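Local coordinates for SIR4-interacting protein SIF2 (Saccharomyces cerevisiae, PDB 1R5M) that acts as a WD40-repeat transcriptional corepressor subunit of the Set3 complex and antagonizes telomeric silencing in yeast, at residues 143-148 with 174-180. Numbering follows the deposited sequence.
Sequences NVLNFH and ILWNVIS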
loop_
_atom_site.group_PDB
_atom_site.type_symbol
_atom_site.label_atom_id
_atom_site.label_comp_id
_atom_site.label_asym_id
_atom_site.label_seq_id
_atom_site.Cartn_x
_atom_site.Cartn_y
_atom_site.Cartn_z
ATOM N N ASN A 143 7.813 2.222 -21.440
ATOM C CA ASN A 143 6.798 1.440 -22.130
ATOM C C ASN A 143 5.417 1.951 -21.744
ATOM O O ASN A 143 5.246 2.547 -20.682
ATOM C CB ASN A 143 6.932 -0.023 -21.692
ATOM C CG ASN A 143 6.574 -1.010 -22.784
ATOM O OD1 ASN A 143 5.902 -0.673 -23.755
ATOM N ND2 ASN A 143 7.019 -2.254 -22.617
ATOM N N VAL A 144 4.437 1.728 -22.614
ATOM C CA VAL A 144 3.064 2.124 -22.329
ATOM C C VAL A 144 2.266 0.831 -22.334
ATOM O O VAL A 144 2.261 0.104 -23.329
ATOM C CB VAL A 144 2.508 3.088 -23.396
ATOM C CG1 VAL A 144 1.062 3.448 -23.070
ATOM C CG2 VAL A 144 3.359 4.344 -23.452
ATOM N N LEU A 145 1.616 0.540 -21.209
ATOM C CA LEU A 145 0.823 -0.675 -21.034
ATOM C C LEU A 145 -0.650 -0.315 -20.890
ATOM O O LEU A 145 -1.132 -0.054 -19.785
ATOM C CB LEU A 145 1.306 -1.427 -19.789
ATOM C CG LEU A 145 2.629 -2.206 -19.887
ATOM C CD1 LEU A 145 3.757 -1.314 -20.369
ATOM C CD2 LEU A 145 2.960 -2.793 -18.522
ATOM N N ASN A 146 -1.370 -0.329 -22.006
ATOM C CA ASN A 146 -2.775 0.050 -21.990
ATOM C C ASN A 146 -3.746 -1.079 -22.320
ATOM O O ASN A 146 -3.778 -1.580 -23.443
ATOM C CB ASN A 146 -2.980 1.220 -22.955
ATOM C CG ASN A 146 -4.300 1.920 -22.742
ATOM O OD1 ASN A 146 -4.687 2.198 -21.608
ATOM N ND2 ASN A 146 -4.997 2.220 -23.834
ATOM N N PHE A 147 -4.532 -1.479 -21.326
ATOM C CA PHE A 147 -5.523 -2.532 -21.504
ATOM C C PHE A 147 -6.708 -2.293 -20.569
ATOM O O PHE A 147 -7.862 -2.491 -20.952
ATOM C CB PHE A 147 -4.910 -3.908 -21.233
ATOM C CG PHE A 147 -5.744 -5.048 -21.741
ATOM C CD1 PHE A 147 -5.885 -5.262 -23.111
ATOM C CD2 PHE A 147 -6.408 -5.890 -20.860
ATOM C CE1 PHE A 147 -6.677 -6.301 -23.593
ATOM C CE2 PHE A 147 -7.204 -6.934 -21.333
ATOM C CZ PHE A 147 -7.338 -7.139 -22.702
ATOM N N HIS A 148 -6.423 -1.868 -19.341
ATOM C CA HIS A 148 -7.482 -1.580 -18.374
ATOM C C HIS A 148 -8.317 -0.408 -18.875
ATOM O O HIS A 148 -7.807 0.469 -19.566
ATOM C CB HIS A 148 -6.888 -1.181 -17.021
ATOM C CG HIS A 148 -6.222 -2.301 -16.286
ATOM N ND1 HIS A 148 -6.926 -3.235 -15.554
ATOM C CD2 HIS A 148 -4.913 -2.616 -16.142
ATOM C CE1 HIS A 148 -6.076 -4.075 -14.988
ATOM N NE2 HIS A 148 -4.850 -3.721 -15.329
ATOM N N ILE A 174 -4.706 -7.997 -14.690
ATOM C CA ILE A 174 -3.826 -8.341 -15.798
ATOM C C ILE A 174 -2.415 -8.717 -15.365
ATOM O O ILE A 174 -1.837 -8.069 -14.494
ATOM C CB ILE A 174 -3.702 -7.147 -16.776
ATOM C CG1 ILE A 174 -5.087 -6.714 -17.261
ATOM C CG2 ILE A 174 -2.795 -7.515 -17.942
ATOM C CD1 ILE A 174 -5.837 -7.778 -18.026
ATOM N N LEU A 175 -1.880 -9.768 -15.981
ATOM C CA LEU A 175 -0.513 -10.216 -15.737
ATOM C C LEU A 175 0.255 -9.728 -16.960
ATOM O O LEU A 175 -0.073 -10.096 -18.090
ATOM C CB LEU A 175 -0.435 -11.744 -15.661
ATOM C CG LEU A 175 0.979 -12.319 -15.791
ATOM C CD1 LEU A 175 1.844 -11.874 -14.617
ATOM C CD2 LEU A 175 0.896 -13.842 -15.855
ATOM N N TRP A 176 1.256 -8.886 -16.735
ATOM C CA TRP A 176 2.047 -8.331 -17.828
ATOM C C TRP A 176 3.496 -8.766 -17.826
ATOM O O TRP A 176 4.075 -9.031 -16.776
ATOM C CB TRP A 176 2.126 -6.801 -17.754
ATOM C CG TRP A 176 0.858 -6.028 -17.702
ATOM C CD1 TRP A 176 0.094 -5.764 -16.599
ATOM C CD2 TRP A 176 0.250 -5.331 -18.789
ATOM N NE1 TRP A 176 -0.948 -4.936 -16.934
ATOM C CE2 TRP A 176 -0.878 -4.655 -18.275
ATOM C CE3 TRP A 176 0.554 -5.208 -20.153
ATOM C CZ2 TRP A 176 -1.707 -3.865 -19.078
ATOM C CZ3 TRP A 176 -0.272 -4.423 -20.951
ATOM C CH2 TRP A 176 -1.388 -3.762 -20.409
ATOM N N ASN A 177 4.073 -8.840 -19.021
ATOM C CA ASN A 177 5.503 -9.059 -19.133
ATOM C C ASN A 177 5.793 -7.560 -19.240
ATOM O O ASN A 177 5.504 -6.936 -20.263
ATOM C CB ASN A 177 5.886 -9.760 -20.432
ATOM C CG ASN A 177 7.380 -9.736 -20.668
ATOM O OD1 ASN A 177 8.030 -8.720 -20.430
ATOM N ND2 ASN A 177 7.932 -10.849 -21.143
ATOM N N VAL A 178 6.311 -6.973 -18.168
ATOM C CA VAL A 178 6.549 -5.537 -18.125
ATOM C C VAL A 178 7.615 -5.009 -19.080
ATOM O O VAL A 178 7.575 -3.845 -19.486
ATOM C CB VAL A 178 6.867 -5.091 -16.670
ATOM C CG1 VAL A 178 8.324 -5.365 -16.335
ATOM C CG2 VAL A 178 6.517 -3.625 -16.485
ATOM N N ILE A 179 8.558 -5.864 -19.453
ATOM C CA ILE A 179 9.619 -5.455 -20.363
ATOM C C ILE A 179 9.111 -5.347 -21.800
ATOM O O ILE A 179 9.397 -4.368 -22.491
ATOM C CB ILE A 179 10.813 -6.433 -20.283
ATOM C CG1 ILE A 179 11.486 -6.295 -18.911
ATOM C CG2 ILE A 179 11.806 -6.156 -21.407
ATOM C CD1 ILE A 179 12.634 -7.253 -18.675
ATOM N N SER A 180 8.351 -6.342 -22.248
ATOM C CA SER A 180 7.810 -6.315 -23.604
ATOM C C SER A 180 6.498 -5.530 -23.643
ATOM O O SER A 180 6.064 -5.080 -24.704
ATOM C CB SER A 180 7.577 -7.739 -24.119
ATOM O OG SER A 180 6.671 -8.441 -23.287
#
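Trp176 lies flat against Leu145, and its side chain is the one to follow. Its CB just reaches Leu145 CD2 at 4.2 Å. With CG anti to its own carbonyl carbon (chi1 -55°), the indole extends toward the 143-148 segment. Over the ring fusion, Leu145 CD2 stands 3.7 Å from Trp176 CD2; farther out, Leu145 CB makes a CH-pi contact, 3.6 Å from the centroid of the six-membered ring and 15° off its normal. The opposite face carries Ile174 CG2. At the far rim, Trp176 CH2 meets Phe147 CB at 3.6 Å, while the backbone N of Phe147 lies at the edge, in the ring plane. Trp176 NE1 donates to Ser166 OG, which His148 NE2 also engages; His148 ND1 pairs with Asp168, completing the Asp-His-Ser/Thr-Trp tetrad familiar from WD40 repeats. Ile174 CG1 packs 3.6 Å from His148 NE2, and its CD1 touches Phe147 CD2 at 3.5 Å, the two side chains crossing at about a right angle. A leucine in place of Trp176 would probably open a gap beneath Leu145 and leave Ser166 OG without its indole donor. All this joins two propeller blades: strand 141-145, outermost in its blade, and the loop following it meet strand 173-177 of the next, with Leu132, Ile164 and Val183 from neighbouring strands packing around the indole.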